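PDB 3GVX: glycerate dehydrogenase related protein from Thermoplasma acidophilum, which probably reduces 2-keto acids such as glyoxylate or hydroxypyruvate to D-2-hydroxyacids with a nicotinamide cofactor. Local coordinates for residues 6-11 with 27-32; 50-55 with 274-279; 81-86 with 134-139; 145-150 with 159-164; 230-235 with 249-254. One frame throughout, in Å; residues are numbered along the deposited sequence.

Interaction 1 (6-11 with 27-32)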
# COMPACT_ATOMS: atom_id res chain seq x y z
N ASN B 6 25.44 16.21 19.37
CA ASN B 6 25.37 17.35 20.26
C ASN B 6 24.12 17.50 21.10
O ASN B 6 23.57 18.59 21.24
CB ASN B 6 25.62 18.63 19.47
CG ASN B 6 25.87 19.81 20.37
OD1 ASN B 6 26.49 19.67 21.43
ND2 ASN B 6 25.40 20.98 19.96
N PHE B 7 23.68 16.39 21.65
CA PHE B 7 22.55 16.40 22.54
C PHE B 7 22.52 15.10 23.32
O PHE B 7 23.16 14.12 22.93
CB PHE B 7 21.22 16.62 21.79
CG PHE B 7 21.00 15.73 20.61
CD1 PHE B 7 21.33 16.15 19.32
CD2 PHE B 7 20.45 14.46 20.77
CE1 PHE B 7 21.11 15.34 18.21
CE2 PHE B 7 20.23 13.64 19.66
CZ PHE B 7 20.56 14.08 18.38
N PRO B 8 21.81 15.09 24.45
CA PRO B 8 21.66 13.93 25.34
C PRO B 8 20.92 12.84 24.57
O PRO B 8 19.85 13.08 24.01
CB PRO B 8 20.83 14.51 26.50
CG PRO B 8 21.16 15.99 26.45
CD PRO B 8 21.10 16.25 24.99
N ALA B 9 21.51 11.66 24.51
CA ALA B 9 20.89 10.56 23.78
C ALA B 9 20.96 9.29 24.62
O ALA B 9 21.95 9.04 25.30
CB ALA B 9 21.61 10.37 22.45
N ASP B 10 19.90 8.49 24.59
CA ASP B 10 19.95 7.27 25.37
C ASP B 10 20.54 6.09 24.62
O ASP B 10 21.07 6.22 23.50
CB ASP B 10 18.57 6.91 25.91
CG ASP B 10 17.53 6.79 24.83
OD1 ASP B 10 17.70 5.98 23.90
OD2 ASP B 10 16.53 7.52 24.91
N GLY B 11 20.46 4.93 25.28
CA GLY B 11 20.99 3.70 24.74
C GLY B 11 20.26 3.28 23.49
O GLY B 11 20.85 2.65 22.61
N HIS B 27 30.95 10.23 19.04
CA HIS B 27 31.18 10.97 20.24
C HIS B 27 29.85 11.46 20.71
O HIS B 27 28.98 11.83 19.91
CB HIS B 27 32.14 12.11 19.97
CG HIS B 27 33.47 11.67 19.48
ND1 HIS B 27 34.54 11.45 20.31
CD2 HIS B 27 33.88 11.31 18.24
CE1 HIS B 27 35.56 10.99 19.61
NE2 HIS B 27 35.18 10.89 18.35
N TRP B 28 29.70 11.44 22.01
CA TRP B 28 28.47 11.85 22.60
C TRP B 28 28.59 12.96 23.57
O TRP B 28 29.52 13.08 24.36
CB TRP B 28 27.77 10.66 23.26
CG TRP B 28 27.60 9.55 22.31
CD1 TRP B 28 28.53 8.61 21.98
CD2 TRP B 28 26.45 9.28 21.50
NE1 TRP B 28 28.04 7.78 21.03
CE2 TRP B 28 26.76 8.15 20.72
CE3 TRP B 28 25.19 9.87 21.37
CZ2 TRP B 28 25.86 7.61 19.80
CZ3 TRP B 28 24.30 9.33 20.46
CH2 TRP B 28 24.64 8.20 19.69
N TYR B 29 27.57 13.79 23.48
CA TYR B 29 27.42 14.92 24.32
C TYR B 29 27.29 14.42 25.76
O TYR B 29 26.65 13.40 26.00
CB TYR B 29 26.17 15.64 23.87
CG TYR B 29 25.79 16.72 24.80
CD1 TYR B 29 26.37 17.98 24.70
CD2 TYR B 29 24.87 16.50 25.81
CE1 TYR B 29 26.04 18.99 25.60
CE2 TYR B 29 24.54 17.49 26.71
CZ TYR B 29 25.12 18.74 26.59
OH TYR B 29 24.75 19.74 27.45
N PRO B 30 27.88 15.15 26.73
CA PRO B 30 28.62 16.39 26.56
C PRO B 30 30.14 16.23 26.41
O PRO B 30 30.89 17.12 26.81
CB PRO B 30 28.24 17.16 27.81
CG PRO B 30 28.36 16.07 28.87
CD PRO B 30 27.78 14.81 28.17
N ASP B 31 30.59 15.12 25.84
CA ASP B 31 32.02 14.95 25.64
C ASP B 31 32.41 15.36 24.25
O ASP B 31 32.80 14.57 23.39
CB ASP B 31 32.44 13.54 25.96
CG ASP B 31 32.27 13.25 27.42
OD1 ASP B 31 32.93 13.91 28.25
OD2 ASP B 31 31.45 12.37 27.76
N TYR B 32 32.28 16.67 24.09
CA TYR B 32 32.55 17.34 22.85
C TYR B 32 33.77 16.84 22.13
O TYR B 32 34.78 16.50 22.73
CB TYR B 32 32.72 18.83 23.08
CG TYR B 32 33.06 19.53 21.78
CD1 TYR B 32 32.07 19.90 20.89
CD2 TYR B 32 34.39 19.70 21.40
CE1 TYR B 32 32.38 20.42 19.63
CE2 TYR B 32 34.72 20.21 20.14
CZ TYR B 32 33.71 20.57 19.26
OH TYR B 32 34.02 21.09 18.02

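Interaction 2 (50-55 with 274-279)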
# COMPACT_ATOMS: atom_id res chain seq x y z
N THR B 50 34.76 20.61 11.07
CA THR B 50 33.35 20.55 10.68
C THR B 50 33.12 20.60 9.18
O THR B 50 33.59 21.51 8.50
CB THR B 50 32.53 21.70 11.29
OG1 THR B 50 32.89 21.90 12.67
CG2 THR B 50 31.05 21.40 11.18
N LYS B 51 32.39 19.62 8.67
CA LYS B 51 32.06 19.57 7.26
C LYS B 51 30.58 19.51 7.09
O LYS B 51 30.03 20.00 6.12
CB LYS B 51 32.62 18.32 6.62
CG LYS B 51 34.09 18.22 6.52
CD LYS B 51 34.39 16.86 5.95
CE LYS B 51 35.82 16.75 5.50
NZ LYS B 51 36.02 15.39 4.95
N MSE B 52 29.93 18.86 8.04
CA MSE B 52 28.50 18.66 7.92
C MSE B 52 27.74 18.69 9.22
O MSE B 52 28.16 18.13 10.22
CB MSE B 52 28.25 17.34 7.18
CG MSE B 52 26.77 16.95 6.98
SE MSE B 52 26.08 16.34 8.53
CE MSE B 52 25.31 15.07 8.18
N ILE B 53 26.57 19.32 9.16
CA ILE B 53 25.70 19.43 10.31
C ILE B 53 24.34 18.86 9.95
O ILE B 53 23.71 19.28 8.98
CB ILE B 53 25.55 20.89 10.75
CG1 ILE B 53 26.94 21.45 11.08
CG2 ILE B 53 24.61 21.01 11.94
CD1 ILE B 53 26.98 22.92 11.43
N GLN B 54 23.90 17.89 10.74
CA GLN B 54 22.62 17.22 10.50
C GLN B 54 21.57 17.47 11.58
O GLN B 54 21.69 16.98 12.69
CB GLN B 54 22.85 15.72 10.38
CG GLN B 54 21.57 14.93 10.17
CD GLN B 54 21.06 15.01 8.76
OE1 GLN B 54 21.74 14.59 7.81
NE2 GLN B 54 19.85 15.55 8.59
N ALA B 55 20.53 18.23 11.23
CA ALA B 55 19.43 18.49 12.15
C ALA B 55 18.55 17.24 12.13
O ALA B 55 18.45 16.56 11.10
CB ALA B 55 18.63 19.70 11.69
N GLU B 274 21.17 7.97 9.18
CA GLU B 274 21.35 7.38 7.87
C GLU B 274 21.77 8.41 6.86
O GLU B 274 22.65 8.14 6.04
CB GLU B 274 20.07 6.66 7.43
CG GLU B 274 19.91 5.33 8.14
CD GLU B 274 18.66 4.56 7.73
OE1 GLU B 274 17.66 5.17 7.30
OE2 GLU B 274 18.67 3.32 7.85
N ASN B 275 21.19 9.60 6.92
CA ASN B 275 21.60 10.63 5.98
C ASN B 275 23.05 11.00 6.19
O ASN B 275 23.73 11.39 5.25
CB ASN B 275 20.75 11.89 6.09
CG ASN B 275 20.95 12.81 4.90
OD1 ASN B 275 21.25 14.00 5.04
ND2 ASN B 275 20.78 12.26 3.70
N VAL B 276 23.52 10.89 7.43
CA VAL B 276 24.91 11.20 7.74
C VAL B 276 25.84 10.22 7.05
O VAL B 276 26.85 10.59 6.46
CB VAL B 276 25.16 11.15 9.26
CG1 VAL B 276 26.66 11.06 9.54
CG2 VAL B 276 24.54 12.38 9.94
N ARG B 277 25.47 8.95 7.14
CA ARG B 277 26.22 7.88 6.52
C ARG B 277 26.21 8.02 5.00
O ARG B 277 27.23 7.85 4.34
CB ARG B 277 25.63 6.55 7.00
CG ARG B 277 25.25 5.56 5.95
CD ARG B 277 25.75 4.21 6.39
NE ARG B 277 27.03 3.89 5.79
CZ ARG B 277 27.82 2.89 6.17
NH1 ARG B 277 27.45 2.11 7.18
NH2 ARG B 277 28.94 2.64 5.51
N ASN B 278 25.05 8.37 4.46
CA ASN B 278 24.89 8.55 3.02
C ASN B 278 25.64 9.77 2.53
O ASN B 278 26.20 9.77 1.44
CB ASN B 278 23.43 8.69 2.66
CG ASN B 278 22.68 7.40 2.80
OD1 ASN B 278 21.45 7.36 2.70
ND2 ASN B 278 23.42 6.33 3.02
N PHE B 279 25.64 10.80 3.35
CA PHE B 279 26.34 12.01 3.00
C PHE B 279 27.81 11.72 2.80
O PHE B 279 28.42 12.24 1.89
CB PHE B 279 26.18 13.07 4.08
CG PHE B 279 26.88 14.36 3.76
CD1 PHE B 279 26.27 15.34 3.00
CD2 PHE B 279 28.18 14.57 4.19
CE1 PHE B 279 26.94 16.51 2.68
CE2 PHE B 279 28.86 15.74 3.88
CZ PHE B 279 28.24 16.70 3.12

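Interaction 3 (81-86 with 134-139)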
# COMPACT_ATOMS: atom_id res chain seq x y z
N TYR B 81 8.07 12.50 7.46
CA TYR B 81 6.81 13.14 7.16
C TYR B 81 6.19 12.71 5.84
O TYR B 81 5.03 12.34 5.80
CB TYR B 81 6.97 14.66 7.20
CG TYR B 81 5.69 15.39 6.96
CD1 TYR B 81 4.76 15.56 7.98
CD2 TYR B 81 5.39 15.90 5.71
CE1 TYR B 81 3.55 16.23 7.75
CE2 TYR B 81 4.19 16.58 5.46
CZ TYR B 81 3.28 16.74 6.49
OH TYR B 81 2.11 17.43 6.26
N SER B 82 6.95 12.76 4.74
CA SER B 82 6.41 12.33 3.47
C SER B 82 6.14 10.82 3.46
O SER B 82 5.18 10.36 2.86
CB SER B 82 7.32 12.75 2.29
OG SER B 82 8.67 12.81 2.65
N ILE B 83 6.98 10.05 4.15
CA ILE B 83 6.80 8.60 4.25
C ILE B 83 5.43 8.35 4.88
O ILE B 83 4.61 7.59 4.36
CB ILE B 83 7.88 7.97 5.15
CG1 ILE B 83 9.19 7.86 4.36
CG2 ILE B 83 7.39 6.63 5.72
CD1 ILE B 83 10.37 7.41 5.18
N SER B 84 5.20 9.01 6.01
CA SER B 84 3.96 8.89 6.75
C SER B 84 2.78 9.34 5.91
O SER B 84 1.77 8.67 5.89
CB SER B 84 4.04 9.72 8.02
OG SER B 84 2.86 9.60 8.78
N VAL B 85 2.91 10.47 5.23
CA VAL B 85 1.81 10.97 4.42
C VAL B 85 1.46 10.07 3.23
O VAL B 85 0.29 9.88 2.91
CB VAL B 85 2.07 12.42 3.90
CG1 VAL B 85 0.93 12.85 2.98
CG2 VAL B 85 2.20 13.38 5.07
N ALA B 86 2.48 9.51 2.58
CA ALA B 86 2.25 8.62 1.45
C ALA B 86 1.51 7.37 1.92
O ALA B 86 0.61 6.88 1.23
CB ALA B 86 3.57 8.24 0.78
N GLY B 134 4.72 13.70 -3.14
CA GLY B 134 4.44 13.15 -4.45
C GLY B 134 5.47 12.12 -4.88
O GLY B 134 5.12 11.15 -5.55
N ARG B 135 6.72 12.32 -4.50
CA ARG B 135 7.78 11.38 -4.87
C ARG B 135 7.64 10.07 -4.13
O ARG B 135 7.80 9.01 -4.70
CB ARG B 135 9.15 12.00 -4.62
CG ARG B 135 9.45 13.15 -5.58
CD ARG B 135 10.62 14.03 -5.17
NE ARG B 135 10.58 15.27 -5.94
CZ ARG B 135 11.22 15.50 -7.08
NH1 ARG B 135 11.99 14.56 -7.60
NH2 ARG B 135 11.05 16.65 -7.71
N ARG B 136 7.32 10.16 -2.85
CA ARG B 136 7.13 8.99 -2.01
C ARG B 136 5.88 8.23 -2.43
O ARG B 136 5.87 7.02 -2.44
CB ARG B 136 7.03 9.41 -0.54
CG ARG B 136 6.96 8.25 0.41
CD ARG B 136 8.15 7.31 0.28
NE ARG B 136 8.00 6.16 1.18
CZ ARG B 136 8.89 5.19 1.35
NH1 ARG B 136 10.03 5.20 0.69
NH2 ARG B 136 8.61 4.21 2.21
N VAL B 137 4.84 8.97 -2.78
CA VAL B 137 3.58 8.40 -3.23
C VAL B 137 3.82 7.62 -4.51
O VAL B 137 3.34 6.50 -4.65
CB VAL B 137 2.49 9.52 -3.46
CG1 VAL B 137 1.41 9.03 -4.42
CG2 VAL B 137 1.87 9.93 -2.12
N ALA B 138 4.60 8.22 -5.41
CA ALA B 138 4.94 7.60 -6.69
C ALA B 138 5.81 6.34 -6.55
O ALA B 138 5.74 5.44 -7.38
CB ALA B 138 5.63 8.62 -7.59
N HIS B 139 6.62 6.29 -5.49
CA HIS B 139 7.48 5.14 -5.23
C HIS B 139 6.57 3.97 -4.85
O HIS B 139 6.76 2.86 -5.32
CB HIS B 139 8.49 5.46 -4.11
CG HIS B 139 8.94 4.28 -3.32
ND1 HIS B 139 10.00 3.48 -3.69
CD2 HIS B 139 8.49 3.78 -2.14
CE1 HIS B 139 10.18 2.54 -2.77
NE2 HIS B 139 9.28 2.70 -1.82
O HOH W 1 5.62 5.68 2.55

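Interaction 4 (145-150 with 159-164)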
# COMPACT_ATOMS: atom_id res chain seq x y z
N GLY B 145 2.30 -1.36 -9.06
CA GLY B 145 2.13 -1.56 -10.48
C GLY B 145 1.34 -0.47 -11.17
O GLY B 145 0.87 -0.63 -12.28
N MSE B 146 1.20 0.68 -10.53
CA MSE B 146 0.44 1.76 -11.13
C MSE B 146 1.29 2.54 -12.11
O MSE B 146 2.51 2.49 -12.04
CB MSE B 146 -0.08 2.70 -10.05
CG MSE B 146 -0.66 1.97 -8.85
SE MSE B 146 -1.48 3.14 -7.73
CE MSE B 146 -2.83 3.44 -8.56
N ARG B 147 0.64 3.27 -12.99
CA ARG B 147 1.30 4.11 -13.97
C ARG B 147 1.21 5.49 -13.31
O ARG B 147 0.20 5.81 -12.69
CB ARG B 147 0.52 4.07 -15.28
CG ARG B 147 1.00 4.99 -16.37
CD ARG B 147 0.06 4.89 -17.59
NE ARG B 147 0.60 5.60 -18.75
CZ ARG B 147 1.78 5.31 -19.30
NH1 ARG B 147 2.53 4.34 -18.81
NH2 ARG B 147 2.20 6.02 -20.34
N VAL B 148 2.25 6.31 -13.43
CA VAL B 148 2.22 7.61 -12.78
C VAL B 148 2.28 8.82 -13.69
O VAL B 148 3.14 8.94 -14.54
CB VAL B 148 3.33 7.69 -11.70
CG1 VAL B 148 3.39 9.10 -11.11
CG2 VAL B 148 3.05 6.65 -10.60
N ILE B 149 1.32 9.72 -13.49
CA ILE B 149 1.24 10.94 -14.25
C ILE B 149 1.43 12.08 -13.26
O ILE B 149 0.81 12.12 -12.19
CB ILE B 149 -0.12 11.03 -14.96
CG1 ILE B 149 -0.19 9.90 -15.99
CG2 ILE B 149 -0.29 12.40 -15.62
CD1 ILE B 149 -1.56 9.40 -16.28
N ALA B 150 2.32 12.98 -13.61
CA ALA B 150 2.61 14.08 -12.73
C ALA B 150 2.43 15.42 -13.37
O ALA B 150 2.70 15.63 -14.55
CB ALA B 150 4.01 13.95 -12.17
N ASN B 159 10.22 7.67 -11.31
CA ASN B 159 8.96 6.98 -11.06
C ASN B 159 7.75 7.66 -11.69
O ASN B 159 6.61 7.37 -11.34
CB ASN B 159 8.74 6.78 -9.56
CG ASN B 159 9.64 5.73 -8.98
OD1 ASN B 159 10.02 4.78 -9.66
ND2 ASN B 159 10.00 5.90 -7.72
N VAL B 160 8.01 8.55 -12.63
CA VAL B 160 6.95 9.25 -13.33
C VAL B 160 6.93 8.83 -14.79
O VAL B 160 7.93 8.94 -15.49
CB VAL B 160 7.13 10.76 -13.30
CG1 VAL B 160 6.08 11.40 -14.19
CG2 VAL B 160 7.06 11.30 -11.87
N ASP B 161 5.79 8.35 -15.27
CA ASP B 161 5.72 7.92 -16.65
C ASP B 161 5.22 9.00 -17.59
O ASP B 161 5.53 8.98 -18.77
CB ASP B 161 4.83 6.68 -16.76
CG ASP B 161 5.18 5.63 -15.73
OD1 ASP B 161 6.31 5.11 -15.76
OD2 ASP B 161 4.34 5.33 -14.87
N VAL B 162 4.45 9.93 -17.07
CA VAL B 162 3.90 11.00 -17.90
C VAL B 162 3.86 12.35 -17.20
O VAL B 162 3.39 12.47 -16.06
CB VAL B 162 2.47 10.66 -18.39
CG1 VAL B 162 1.95 11.78 -19.30
CG2 VAL B 162 2.45 9.31 -19.09
N ILE B 163 4.36 13.35 -17.89
CA ILE B 163 4.36 14.69 -17.38
C ILE B 163 3.21 15.36 -18.09
O ILE B 163 3.16 15.37 -19.32
CB ILE B 163 5.64 15.42 -17.72
CG1 ILE B 163 6.83 14.60 -17.21
CG2 ILE B 163 5.61 16.83 -17.15
CD1 ILE B 163 8.17 15.13 -17.63
N SER B 164 2.27 15.90 -17.33
CA SER B 164 1.15 16.55 -17.97
C SER B 164 1.44 18.03 -18.23
O SER B 164 2.41 18.60 -17.72
CB SER B 164 -0.13 16.36 -17.15
OG SER B 164 -0.00 16.87 -15.85

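Interaction 5 (230-235 with 249-254)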
# COMPACT_ATOMS: atom_id res chain seq x y z
N TRP B 230 -15.34 10.02 -5.89
CA TRP B 230 -15.16 10.06 -4.46
C TRP B 230 -14.09 11.05 -4.11
O TRP B 230 -13.20 11.33 -4.90
CB TRP B 230 -14.82 8.68 -3.90
CG TRP B 230 -16.02 7.84 -3.70
CD1 TRP B 230 -16.90 7.46 -4.65
CD2 TRP B 230 -16.51 7.31 -2.46
NE1 TRP B 230 -17.91 6.71 -4.10
CE2 TRP B 230 -17.69 6.60 -2.75
CE3 TRP B 230 -16.05 7.35 -1.13
CZ2 TRP B 230 -18.44 5.94 -1.77
CZ3 TRP B 230 -16.79 6.69 -0.15
CH2 TRP B 230 -17.97 5.99 -0.48
N TYR B 231 -14.20 11.58 -2.91
CA TYR B 231 -13.24 12.54 -2.44
C TYR B 231 -12.73 12.05 -1.10
O TYR B 231 -13.48 12.00 -0.14
CB TYR B 231 -13.90 13.91 -2.29
CG TYR B 231 -12.96 15.00 -1.83
CD1 TYR B 231 -11.82 15.31 -2.57
CD2 TYR B 231 -13.21 15.72 -0.68
CE1 TYR B 231 -10.95 16.32 -2.15
CE2 TYR B 231 -12.36 16.75 -0.25
CZ TYR B 231 -11.23 17.04 -0.99
OH TYR B 231 -10.41 18.07 -0.60
N LEU B 232 -11.47 11.66 -1.05
CA LEU B 232 -10.88 11.19 0.19
C LEU B 232 -9.92 12.26 0.65
O LEU B 232 -8.99 12.62 -0.06
CB LEU B 232 -10.14 9.88 -0.05
CG LEU B 232 -10.90 8.93 -0.98
CD1 LEU B 232 -10.01 7.72 -1.21
CD2 LEU B 232 -12.27 8.55 -0.39
N SER B 233 -10.15 12.77 1.85
CA SER B 233 -9.27 13.82 2.30
C SER B 233 -8.84 13.75 3.75
O SER B 233 -9.57 13.30 4.63
CB SER B 233 -9.90 15.18 2.01
OG SER B 233 -8.94 16.20 2.13
N ASP B 234 -7.62 14.20 3.97
CA ASP B 234 -7.08 14.24 5.30
C ASP B 234 -7.16 15.68 5.80
O ASP B 234 -6.77 15.96 6.92
CB ASP B 234 -5.64 13.76 5.30
CG ASP B 234 -5.03 13.79 6.67
OD1 ASP B 234 -5.62 13.22 7.62
OD2 ASP B 234 -3.95 14.39 6.81
N VAL B 235 -7.69 16.57 4.96
CA VAL B 235 -7.81 17.98 5.33
C VAL B 235 -9.15 18.56 4.94
O VAL B 235 -9.63 18.38 3.82
CB VAL B 235 -6.72 18.84 4.68
CG1 VAL B 235 -5.34 18.32 5.08
CG2 VAL B 235 -6.91 18.86 3.17
N ASN B 249 -20.18 9.86 -0.69
CA ASN B 249 -18.98 9.54 -1.46
C ASN B 249 -17.69 10.23 -1.01
O ASN B 249 -17.06 10.94 -1.77
CB ASN B 249 -19.22 9.79 -2.96
CG ASN B 249 -19.95 11.11 -3.24
OD1 ASN B 249 -19.94 11.59 -4.38
ND2 ASN B 249 -20.58 11.68 -2.22
N ALA B 250 -17.32 10.00 0.24
CA ALA B 250 -16.09 10.55 0.79
C ALA B 250 -15.66 9.77 2.02
O ALA B 250 -16.48 9.17 2.70
CB ALA B 250 -16.29 12.03 1.15
N ILE B 251 -14.36 9.75 2.26
CA ILE B 251 -13.79 9.11 3.42
C ILE B 251 -12.86 10.21 3.90
O ILE B 251 -12.06 10.75 3.13
CB ILE B 251 -12.95 7.86 3.10
CG1 ILE B 251 -13.79 6.85 2.32
CG2 ILE B 251 -12.44 7.24 4.38
CD1 ILE B 251 -13.09 5.54 2.07
N LEU B 252 -12.98 10.55 5.17
CA LEU B 252 -12.20 11.65 5.70
C LEU B 252 -11.38 11.31 6.92
O LEU B 252 -11.69 10.38 7.67
CB LEU B 252 -13.14 12.80 6.07
CG LEU B 252 -14.14 13.26 5.02
CD1 LEU B 252 -15.19 14.18 5.67
CD2 LEU B 252 -13.41 13.96 3.87
N SER B 253 -10.34 12.09 7.12
CA SER B 253 -9.50 11.93 8.29
C SER B 253 -9.09 13.33 8.75
O SER B 253 -8.92 14.23 7.95
CB SER B 253 -8.28 11.04 7.99
OG SER B 253 -7.49 11.53 6.94
N PRO B 254 -8.93 13.51 10.07
CA PRO B 254 -8.56 14.76 10.74
C PRO B 254 -7.09 15.26 10.68
O PRO B 254 -6.45 15.41 11.72
CB PRO B 254 -9.04 14.53 12.17
CG PRO B 254 -8.82 13.06 12.34
CD PRO B 254 -9.36 12.50 11.06

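Interaction 1 (6-11 with 27-32)
Y29 lies against the backbone of N6, F7 and P8 and makes up the larger part of this contact. Its CB sits 3.4 Å from F7 N. Further out, Y29 CD2 comes 3.6 Å from P8 N. The ring therefore follows the peptide chain from F7 into P8. Its CG stands anti to the backbone N (chi1 171°), which carries the ring from the end of the strand over to the loop. P8 and Y29 lie side by side and point the same way, with P8 CG 3.7 Å from Y29 CE2. On the other flank N6 OD1 approaches Y29 CD1 at 3.7 Å, the amide and ring planes 73° apart. The side-chain ND2 of N6 donates to R43 O. One face of the Y29 ring is covered from within its own segment by P30 CB. The peptide bond before P30 is cis, consistent with this placing of the proline on the preceding ring.

A second, smaller patch joins A9 and W28. The methyl CB of A9 reaches W28 CZ3 at 3.5 Å, near the outer corner of the indole. R14 makes a cation-pi contact with the same indole.

The close part is the F7 backbone against Y29 CB; the buried F7 ring turns away from this contact. P8 lies on the solvent side, at the exposed margin. All of the grip between the segments is van der Waals.

D10 is the N-cap of helix 11-20, its OD1 bonded to V13 N. The contact lies at the carboxyl-end edge of the five-stranded parallel sheet, where the loop after strand 3-5 meets the end of strand 26-28, outermost within this chain.

Interaction 2 (50-55 with 274-279)
Helix 266-279 packs here on strand 52-55 of the five-stranded parallel sheet, through M52 and Q54 on one side and N275, V276 and F279 on the other. M52 is a selenomethionine. Its CG lies over the face of the F279 ring, 3.9 Å from the centroid and 10° off the ring normal, a CH-pi contact. Its SE stands above the same face at 5.4 Å from the centroid, a distant Met-aromatic contact. The two side chains lie alongside each other, pointing opposite ways. The M52 chain bends at chi2 and again at chi3, and the second bend turns CE toward V276 CG2. The exact position of CE is doubtful as modelled, and so is its closeness to V276.

The strand and the helix run nearly antiparallel, 156° between their directions. This is the alpha/beta layering of the family, with a helix from the C-terminal end of the chain returning to the first domain.

V276 CG2 also touches Q54 CB at 3.8 Å. The side chain of Q54 meets that of N275, their amide planes 79° apart. Q54 NE2 donates to A55 O at 3.0 Å, nearly straight, and weakly to S76 O. An alanine at Q54 is likely to leave A55 O without this side-chain donor and to open a gap beside N275. V73 and C75 of the next strand touch F279 and N275 respectively.

Interaction 3 (81-86 with 134-139)
R136 reaches across to helix 81-86 with its aliphatic stem, and its CG meets A86 CB at 3.4 Å. The same CG lies 3.7 Å from S82 O. The chain then bends at chi2 (57°) and runs on extended, which brings the guanidinium over I83. I83 CG1 lies on one face of that group, 3.8 Å from R136 NE and toward its rim. H139 CD2 covers the opposite face. The flat group is thus held between a branch of I83 and an imidazole one turn along its own helix. On the other flank V137 CG2 touches A86 CB at 3.8 Å.

A water is the polar link between the helices. It accepts from R136 NE at 2.8 Å, at the edge of the guanidinium and in its plane. It also donates to I83 O at 2.8 Å. A leucine in place of R136 would probably leave this water without its donor and take away the cover that the guanidinium gives I83.

Y121 of the second subunit touches both I83 and R136. H139 NE2 bonds to A143 O of that subunit. G134, in the first turn of helix 132-143, is consistent with the last glycine of a Rossmann-type GxGxxG motif.

The helix axes approach to 8.4 Å and cross at -51°, closest near the small A86. Helix 132-143 lies between helix 79-97 and strand 124-128, where V137 rests on L125 and I127.

Interaction 4 (145-150 with 159-164)
D161 turns its carboxylate back to the neighbouring strand and takes V148 N on OD2, at 2.7 Å and nearly straight. The donor comes in on the anti side, 18° out of the carboxylate plane. CG stands beside the backbone N of D161 (chi1 -48°), which folds the group toward V148. K142 makes a salt bridge to the same OD2.

R147 extends over D161, its guanidinium plane only 7° from that of the carboxylate. The planes are nearly parallel, but D161 CB is what lies over one guanidinium face, toward its rim. D161 OD2 is well out of the guanidinium plane, 4.4 Å from R147 NH1, and no N-H points at it. Their charges may still attract. R147 NH2 also meets V162 CG2 at 3.5 Å, obliquely.

V162 lies beside I149, both pointing the same way, with I149 CG1 3.7 Å from V162 CB. A150 CB turns to the other face of the sheet, where V160 CG1 meets it at 3.9 Å.

The backbone holds this order. V148 O accepts from both D161 N and V162 N. A150 N donates to V162 O at 2.7 Å, and A150 O receives S164 N and S164 OG from the same face of its plane. Strand 162-163 is thus a short parallel strand beside strand 147-151, outermost within this chain, on the flank of the Rossmann-type sheet in the NAD-binding domain.

Interaction 5 (230-235 with 249-254)
S253 OG donates to D234 OD1 at 2.6 Å, a short bond to the anti lone pair of that oxygen. The group has more partners. S253 OG is also bonded to H88 NE2, D234 OD1 takes V256 N, and D234 OD2 takes A257 N. Both carboxylate oxygens of this buried residue therefore have donors. CG of D234 is anti to the backbone N (chi1 180°), which swings the carboxylate over to S253.

Along the backbone, Y231 N donates to N249 O at 3.1 Å, and I251 N gives a weak bond to Y231 O. S233 N then donates to I251 O, and S253 N to S233 O at 2.9 Å. These alternating bonds are those of a parallel pair. Strands 230-233 and 250-252 are the last two of the seven-stranded parallel sheet of the Rossmann-type domain, 250-252 being outermost within the chain. A250 O has its donor in the second subunit, K108 NZ.

S233 OG donates to V235 O at 2.8 Å. N207 O is a second acceptor for it, so the one proton is probably shared. Y231 OH is paired with N207 ND2.

W230, L232 and I251 form the apolar part. N249 CA lies over the six-membered ring of W230, 3.4 Å from the centroid and 9° off the normal, a CH-pi contact. I251 CG1 comes to the ring edge, 3.9 Å from W230 CZ3. L232 lies beside I251, with L232 CD2 3.5 Å from I251 CG1. H96 of helix 79-97 stacks on W230, and L92 touches I251. M107 of the second subunit packs on L252 and P254.

In the fold
From the N terminus, interaction 1 closes a short loop through helix 11-20 at the edge of the five-stranded sheet. Interaction 2 opens next, on strand 52-55 of the same sheet, and closes only when the chain returns in helix 266-279. Interactions 3, 4 and 5 are nested inside that long loop and follow in series; no loops cross. Interaction 3 joins helix 79-97 to helix 132-143. It touches interaction 4, where H139 and A138 pack on N159. Interactions 4 and 5 close short loops at the two outer ends of the seven-stranded sheet. Interactions 3 and 5 both meet the second subunit.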